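Local coordinates for Fe-regulated protein B (PDB 4AIP) that transports iron across the meningococcal outer membrane as a TonB-dependent transporter, and probably takes up siderophores, at residues G521-A526 with A564-R569; W489-H492 with S496-A499. All blocks are in the same frame, centred on the assembly; numbering follows the deposited sequence.

Contact 1 of 2, residues G521-A526 with A564-R569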
ATOM      1  N   GLY B 521     -15.255 -22.592  25.527  1.00 29.17           N
ATOM      2  CA  GLY B 521     -16.324 -22.635  26.457  1.00 29.36           C
ATOM      3  C   GLY B 521     -16.984 -21.305  26.576  1.00 29.91           C
ATOM      4  O   GLY B 521     -16.555 -20.310  25.967  1.00 30.75           O
ATOM      5  N   ILE B 522     -18.030 -21.303  27.383  1.00 28.65           N
ATOM      6  CA  ILE B 522     -18.960 -20.242  27.446  1.00 27.47           C
ATOM      7  C   ILE B 522     -18.557 -19.282  28.527  1.00 28.70           C
ATOM      8  O   ILE B 522     -18.093 -19.693  29.584  1.00 30.00           O
ATOM      9  CB  ILE B 522     -20.341 -20.813  27.750  1.00 26.57           C
ATOM     10  CG1 ILE B 522     -20.947 -21.426  26.480  1.00 24.58           C
ATOM     11  CG2 ILE B 522     -21.320 -19.722  28.207  1.00 23.49           C
ATOM     12  CD1 ILE B 522     -21.581 -20.353  25.618  1.00 23.61           C
ATOM     13  N   ILE B 523     -18.721 -17.989  28.270  1.00 28.63           N
ATOM     14  CA  ILE B 523     -18.295 -17.000  29.231  1.00 27.68           C
ATOM     15  C   ILE B 523     -19.464 -16.107  29.515  1.00 28.38           C
ATOM     16  O   ILE B 523     -19.936 -15.403  28.632  1.00 29.33           O
ATOM     17  CB  ILE B 523     -17.045 -16.179  28.743  1.00 26.62           C
ATOM     18  CG1 ILE B 523     -15.811 -17.084  28.631  1.00 23.24           C
ATOM     19  CG2 ILE B 523     -16.815 -14.950  29.672  1.00 22.63           C
ATOM     20  CD1 ILE B 523     -15.175 -17.460  29.989  1.00 22.44           C
ATOM     21  N   SER B 524     -19.933 -16.151  30.749  1.00 28.42           N
ATOM     22  CA  SER B 524     -21.153 -15.475  31.111  1.00 29.25           C
ATOM     23  C   SER B 524     -20.913 -14.509  32.274  1.00 31.23           C
ATOM     24  O   SER B 524     -19.765 -14.124  32.548  1.00 31.33           O
ATOM     25  CB  SER B 524     -22.239 -16.510  31.417  1.00 26.73           C
ATOM     26  OG  SER B 524     -23.446 -15.891  31.804  1.00 23.28           O
ATOM     27  N   ILE B 525     -21.993 -14.112  32.935  1.00 34.11           N
ATOM     28  CA  ILE B 525     -21.947 -13.165  34.040  1.00 36.55           C
ATOM     29  C   ILE B 525     -22.932 -13.620  35.134  1.00 37.09           C
ATOM     30  O   ILE B 525     -24.058 -13.993  34.845  1.00 37.55           O
ATOM     31  CB  ILE B 525     -22.206 -11.699  33.525  1.00 37.18           C
ATOM     32  CG1 ILE B 525     -22.005 -10.667  34.640  1.00 37.51           C
ATOM     33  CG2 ILE B 525     -23.559 -11.557  32.799  1.00 37.88           C
ATOM     34  CD1 ILE B 525     -22.025  -9.238  34.156  1.00 35.21           C
ATOM     35  N   ALA B 526     -22.484 -13.622  36.382  1.00 37.44           N
ATOM     36  CA  ALA B 526     -23.324 -14.056  37.499  1.00 37.80           C
ATOM     37  C   ALA B 526     -24.427 -13.052  37.794  1.00 37.90           C
ATOM     38  O   ALA B 526     -24.335 -11.892  37.399  1.00 37.41           O
ATOM     39  CB  ALA B 526     -22.490 -14.281  38.729  1.00 37.06           C
ATOM     40  N   ALA B 564     -12.175 -10.281  38.087  1.00 19.19           N
ATOM     41  CA  ALA B 564     -11.105 -10.599  37.171  1.00 21.54           C
ATOM     42  C   ALA B 564     -11.395 -11.840  36.379  1.00 25.50           C
ATOM     43  O   ALA B 564     -11.895 -11.748  35.269  1.00 26.08           O
ATOM     44  CB  ALA B 564      -9.769 -10.685  37.893  1.00 18.85           C
ATOM     45  N   ASN B 565     -11.100 -12.996  36.930  1.00 31.03           N
ATOM     46  CA  ASN B 565     -11.311 -14.207  36.201  1.00 33.73           C
ATOM     47  C   ASN B 565     -12.694 -14.777  36.567  1.00 37.07           C
ATOM     48  O   ASN B 565     -13.214 -14.529  37.666  1.00 39.01           O
ATOM     49  CB  ASN B 565     -10.210 -15.218  36.523  1.00 30.81           C
ATOM     50  CG  ASN B 565      -8.828 -14.843  35.925  1.00 26.50           C
ATOM     51  OD1 ASN B 565      -8.720 -14.133  34.905  1.00 25.43           O
ATOM     52  ND2 ASN B 565      -7.775 -15.326  36.557  1.00 21.02           N
ATOM     53  N   PRO B 566     -13.291 -15.565  35.652  1.00 36.22           N
ATOM     54  CA  PRO B 566     -14.631 -16.021  35.918  1.00 36.19           C
ATOM     55  C   PRO B 566     -14.706 -17.250  36.864  1.00 37.43           C
ATOM     56  O   PRO B 566     -13.737 -18.010  37.016  1.00 37.06           O
ATOM     57  CB  PRO B 566     -15.163 -16.329  34.520  1.00 35.25           C
ATOM     58  CG  PRO B 566     -13.985 -16.803  33.790  1.00 34.94           C
ATOM     59  CD  PRO B 566     -12.774 -16.125  34.388  1.00 35.76           C
ATOM     60  N   GLN B 567     -15.870 -17.415  37.500  1.00 38.07           N
ATOM     61  CA  GLN B 567     -16.103 -18.479  38.448  1.00 38.02           C
ATOM     62  C   GLN B 567     -16.822 -19.594  37.716  1.00 38.56           C
ATOM     63  O   GLN B 567     -17.615 -19.335  36.827  1.00 38.34           O
ATOM     64  CB  GLN B 567     -16.933 -17.965  39.624  1.00 37.43           C
ATOM     65  CG  GLN B 567     -18.415 -17.774  39.286  1.00 38.14           C
ATOM     66  CD  GLN B 567     -19.305 -17.511  40.489  1.00 35.56           C
ATOM     67  OE1 GLN B 567     -18.831 -17.361  41.597  1.00 36.21           O
ATOM     68  NE2 GLN B 567     -20.612 -17.455  40.258  1.00 35.78           N
ATOM     69  N   ASN B 568     -16.512 -20.835  38.082  1.00 40.57           N
ATOM     70  CA  ASN B 568     -17.196 -22.027  37.567  1.00 41.99           C
ATOM     71  C   ASN B 568     -18.660 -22.028  38.053  1.00 43.39           C
ATOM     72  O   ASN B 568     -18.935 -21.636  39.210  1.00 42.86           O
ATOM     73  CB  ASN B 568     -16.490 -23.302  38.062  1.00 41.27           C
ATOM     74  CG  ASN B 568     -15.189 -23.617  37.296  1.00 40.85           C
ATOM     75  OD1 ASN B 568     -14.641 -22.779  36.570  1.00 40.44           O
ATOM     76  ND2 ASN B 568     -14.703 -24.848  37.458  1.00 35.50           N
ATOM     77  N   ARG B 569     -19.589 -22.437  37.178  1.00 44.21           N
ATOM     78  CA  ARG B 569     -20.988 -22.691  37.613  1.00 45.11           C
ATOM     79  C   ARG B 569     -21.524 -24.091  37.245  1.00 44.64           C
ATOM     80  O   ARG B 569     -21.074 -24.703  36.262  1.00 43.93           O
ATOM     81  CB  ARG B 569     -21.913 -21.596  37.099  1.00 45.34           C
ATOM     82  CG  ARG B 569     -22.025 -21.583  35.606  1.00 44.38           C
ATOM     83  CD  ARG B 569     -23.121 -20.628  35.135  1.00 48.79           C
ATOM     84  NE  ARG B 569     -24.378 -20.704  35.893  1.00 46.72           N
ATOM     85  CZ  ARG B 569     -25.469 -21.326  35.454  1.00 47.01           C
ATOM     86  NH1 ARG B 569     -25.442 -21.936  34.262  1.00 46.41           N
ATOM     87  NH2 ARG B 569     -26.578 -21.346  36.200  1.00 41.51           N
TER
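Ile523 turns CG1 beside its backbone N and opposite the carbonyl carbon (chi1 -66°), and a second bend at chi2 (-75°) carries CD1 toward Pro566. CB of Pro566 is directed toward 521-526, and the two side chains meet at an oblique angle through Ile523 CD1 and Pro566 CG, 4.0 Å apart. At the other meeting point Gln567 sets CG between its backbone N and carbonyl carbon (chi1 75°), then runs extended until NE2 lies 4.0 Å from CB of Ala526, whose methyl faces it. Against a methyl this can only be van der Waals contact; the polar bonds of the amide go elsewhere: NE2 donates to Glu577 and OE1 pairs with His617 NE2, which together should hold its rotation. Glu577 also forms a salt bridge with Arg569, which probably helps to keep its carboxylate charged.

No hydrogen bond joins 521-526 to 564-569, and the nearest pair of CA atoms, those of Ile523 and Pro566, is 7.7 Å apart. Each short strand pairs instead with strand 575-597, 522-525 parallel and 567-568 antiparallel, and Arg576 on that strand touches both Ile523 and Pro566. Ser524 OG bonds to Asp472, tying in a further loop. Such short strands added beyond the barrel wall fit the long extracellular loops of TonB-dependent transporters, here two loops whose short strands both pair with the extended barrel strand 575-597.

Contact 2 of 2, residues W489-H492 with S496-A499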
ATOM      1  N   TRP B 489      -7.508  25.327  48.368  1.00 28.29           N
ATOM      2  CA  TRP B 489      -7.274  26.542  49.095  1.00 27.44           C
ATOM      3  C   TRP B 489      -6.055  27.275  48.577  1.00 27.98           C
ATOM      4  O   TRP B 489      -4.974  26.742  48.525  1.00 28.90           O
ATOM      5  CB  TRP B 489      -7.151  26.190  50.563  1.00 25.46           C
ATOM      6  CG  TRP B 489      -6.927  27.364  51.433  1.00 23.40           C
ATOM      7  CD1 TRP B 489      -7.569  28.562  51.395  1.00 21.73           C
ATOM      8  CD2 TRP B 489      -5.972  27.441  52.468  1.00 21.38           C
ATOM      9  NE1 TRP B 489      -7.060  29.399  52.338  1.00 22.20           N
ATOM     10  CE2 TRP B 489      -6.083  28.736  53.037  1.00 21.72           C
ATOM     11  CE3 TRP B 489      -5.028  26.534  52.979  1.00 21.42           C
ATOM     12  CZ2 TRP B 489      -5.286  29.161  54.122  1.00 21.21           C
ATOM     13  CZ3 TRP B 489      -4.235  26.927  54.034  1.00 22.12           C
ATOM     14  CH2 TRP B 489      -4.357  28.252  54.605  1.00 21.42           C
ATOM     15  N   GLN B 490      -6.243  28.517  48.197  1.00 28.00           N
ATOM     16  CA  GLN B 490      -5.169  29.306  47.682  1.00 27.19           C
ATOM     17  C   GLN B 490      -4.972  30.598  48.491  1.00 27.89           C
ATOM     18  O   GLN B 490      -5.418  31.670  48.107  1.00 28.82           O
ATOM     19  CB  GLN B 490      -5.359  29.572  46.185  1.00 25.23           C
ATOM     20  CG  GLN B 490      -4.386  30.592  45.658  1.00 22.62           C
ATOM     21  CD  GLN B 490      -3.988  30.416  44.202  1.00 23.80           C
ATOM     22  OE1 GLN B 490      -4.762  29.919  43.359  1.00 25.18           O
ATOM     23  NE2 GLN B 490      -2.746  30.837  43.889  1.00 22.94           N
ATOM     24  N   PRO B 491      -4.252  30.492  49.608  1.00 27.24           N
ATOM     25  CA  PRO B 491      -4.026  31.583  50.564  1.00 27.48           C
ATOM     26  C   PRO B 491      -3.100  32.688  50.114  1.00 28.33           C
ATOM     27  O   PRO B 491      -3.182  33.790  50.640  1.00 28.71           O
ATOM     28  CB  PRO B 491      -3.379  30.894  51.747  1.00 25.68           C
ATOM     29  CG  PRO B 491      -3.243  29.484  51.396  1.00 25.00           C
ATOM     30  CD  PRO B 491      -3.590  29.246  50.003  1.00 25.83           C
ATOM     31  N   HIS B 492      -2.180  32.360  49.211  1.00 28.92           N
ATOM     32  CA  HIS B 492      -1.074  33.240  48.774  1.00 28.59           C
ATOM     33  C   HIS B 492      -1.081  32.999  47.294  1.00 29.24           C
ATOM     34  O   HIS B 492      -1.597  31.978  46.829  1.00 30.70           O
ATOM     35  CB  HIS B 492       0.298  32.813  49.373  1.00 26.72           C
ATOM     36  CG  HIS B 492       1.471  33.655  48.931  1.00 24.20           C
ATOM     37  ND1 HIS B 492       1.808  34.836  49.560  1.00 22.86           N
ATOM     38  CD2 HIS B 492       2.390  33.477  47.949  1.00 21.80           C
ATOM     39  CE1 HIS B 492       2.875  35.358  48.977  1.00 22.78           C
ATOM     40  NE2 HIS B 492       3.236  34.563  47.984  1.00 23.18           N
ATOM     41  N   SER B 496      -1.165  26.686  46.549  1.00 27.85           N
ATOM     42  CA  SER B 496      -2.422  25.988  46.715  1.00 27.34           C
ATOM     43  C   SER B 496      -2.219  24.763  47.539  1.00 27.97           C
ATOM     44  O   SER B 496      -1.120  24.253  47.588  1.00 28.60           O
ATOM     45  CB  SER B 496      -2.946  25.522  45.374  1.00 26.11           C
ATOM     46  OG  SER B 496      -2.830  26.579  44.449  1.00 26.12           O
ATOM     47  N   PHE B 497      -3.303  24.275  48.153  1.00 27.43           N
ATOM     48  CA  PHE B 497      -3.335  23.022  48.870  1.00 26.41           C
ATOM     49  C   PHE B 497      -4.685  22.421  48.531  1.00 27.78           C
ATOM     50  O   PHE B 497      -5.616  23.156  48.185  1.00 28.67           O
ATOM     51  CB  PHE B 497      -3.216  23.255  50.381  1.00 24.98           C
ATOM     52  CG  PHE B 497      -2.074  24.149  50.767  1.00 21.71           C
ATOM     53  CD1 PHE B 497      -2.211  25.539  50.716  1.00 21.62           C
ATOM     54  CD2 PHE B 497      -0.866  23.606  51.167  1.00 20.86           C
ATOM     55  CE1 PHE B 497      -1.146  26.382  51.050  1.00 21.93           C
ATOM     56  CE2 PHE B 497       0.208  24.414  51.475  1.00 21.46           C
ATOM     57  CZ  PHE B 497       0.072  25.822  51.427  1.00 21.45           C
ATOM     58  N   SER B 498      -4.810  21.105  48.642  1.00 27.52           N
ATOM     59  CA  SER B 498      -5.904  20.410  48.014  1.00 27.53           C
ATOM     60  C   SER B 498      -6.245  19.196  48.761  1.00 28.53           C
ATOM     61  O   SER B 498      -5.366  18.562  49.368  1.00 28.89           O
ATOM     62  CB  SER B 498      -5.464  19.841  46.683  1.00 26.41           C
ATOM     63  OG  SER B 498      -4.835  20.829  45.934  1.00 27.01           O
ATOM     64  N   ALA B 499      -7.502  18.811  48.623  1.00 28.92           N
ATOM     65  CA  ALA B 499      -8.019  17.573  49.149  1.00 29.13           C
ATOM     66  C   ALA B 499      -9.274  17.273  48.380  1.00 28.42           C
ATOM     67  O   ALA B 499      -9.987  18.186  48.010  1.00 27.98           O
ATOM     68  CB  ALA B 499      -8.333  17.708  50.667  1.00 28.91           C
TER
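The rings of Trp489 and Phe497 meet obliquely, with planes at 35° and the centroid of the Trp489 six-membered ring 5.6 Å from that of Phe497. Over one face of the indole sits Pro491 CG, 3.3 Å above the Trp489 ring plane, and Phe455 of a neighbouring strand stacks on the indole as well. The edge of the Phe497 ring receives Pro491, with CG 3.8 Å from Phe497 CE1. This is the turn end of an antiparallel beta hairpin, strands 475-490 and 495-506, at what the short turn and the family topology indicate is the periplasmic rim of the barrel.

Both aromatic residues form one hydrogen-bonded pair and project from the same face. Trp489 N to Phe497 O is 2.9 Å and nearly straight (172°), whereas the return bond from Phe497 N to Trp489 O, 3.0 Å, is more bent. Phe497 keeps CG beside its backbone N (chi1 -50°), and its ring leans toward the indole until Phe497 CD1 is 3.7 Å from Trp489 CE3. Gln490 OE1 takes a hydrogen bond from Arg62, close to the modelled N-terminus. Trp489 O serves a second donor too: the CA-H of Ser496 approaches it, with Ser496 CA 3.2 Å from Trp489 O.

How the contacts relate
Contact 2 closes before contact 1 opens along the chain, and strand 495-506, which starts at contact 2, is followed by the loop carrying strand 522-525 of contact 1. The two do not touch: their centres are 47 Å apart and their nearest atoms about 30 Å, as expected if they mark opposite ends of the same barrel wall. Contact 2 is a backbone-bonded hairpin end beside the N-terminal part of the chain, while in contact 1 the two loops touch only by side chains, and their backbones are linked indirectly by strand 575-597. Both lie away from the bound detergent and from Arg276, the residue that binds glutamate in another structure.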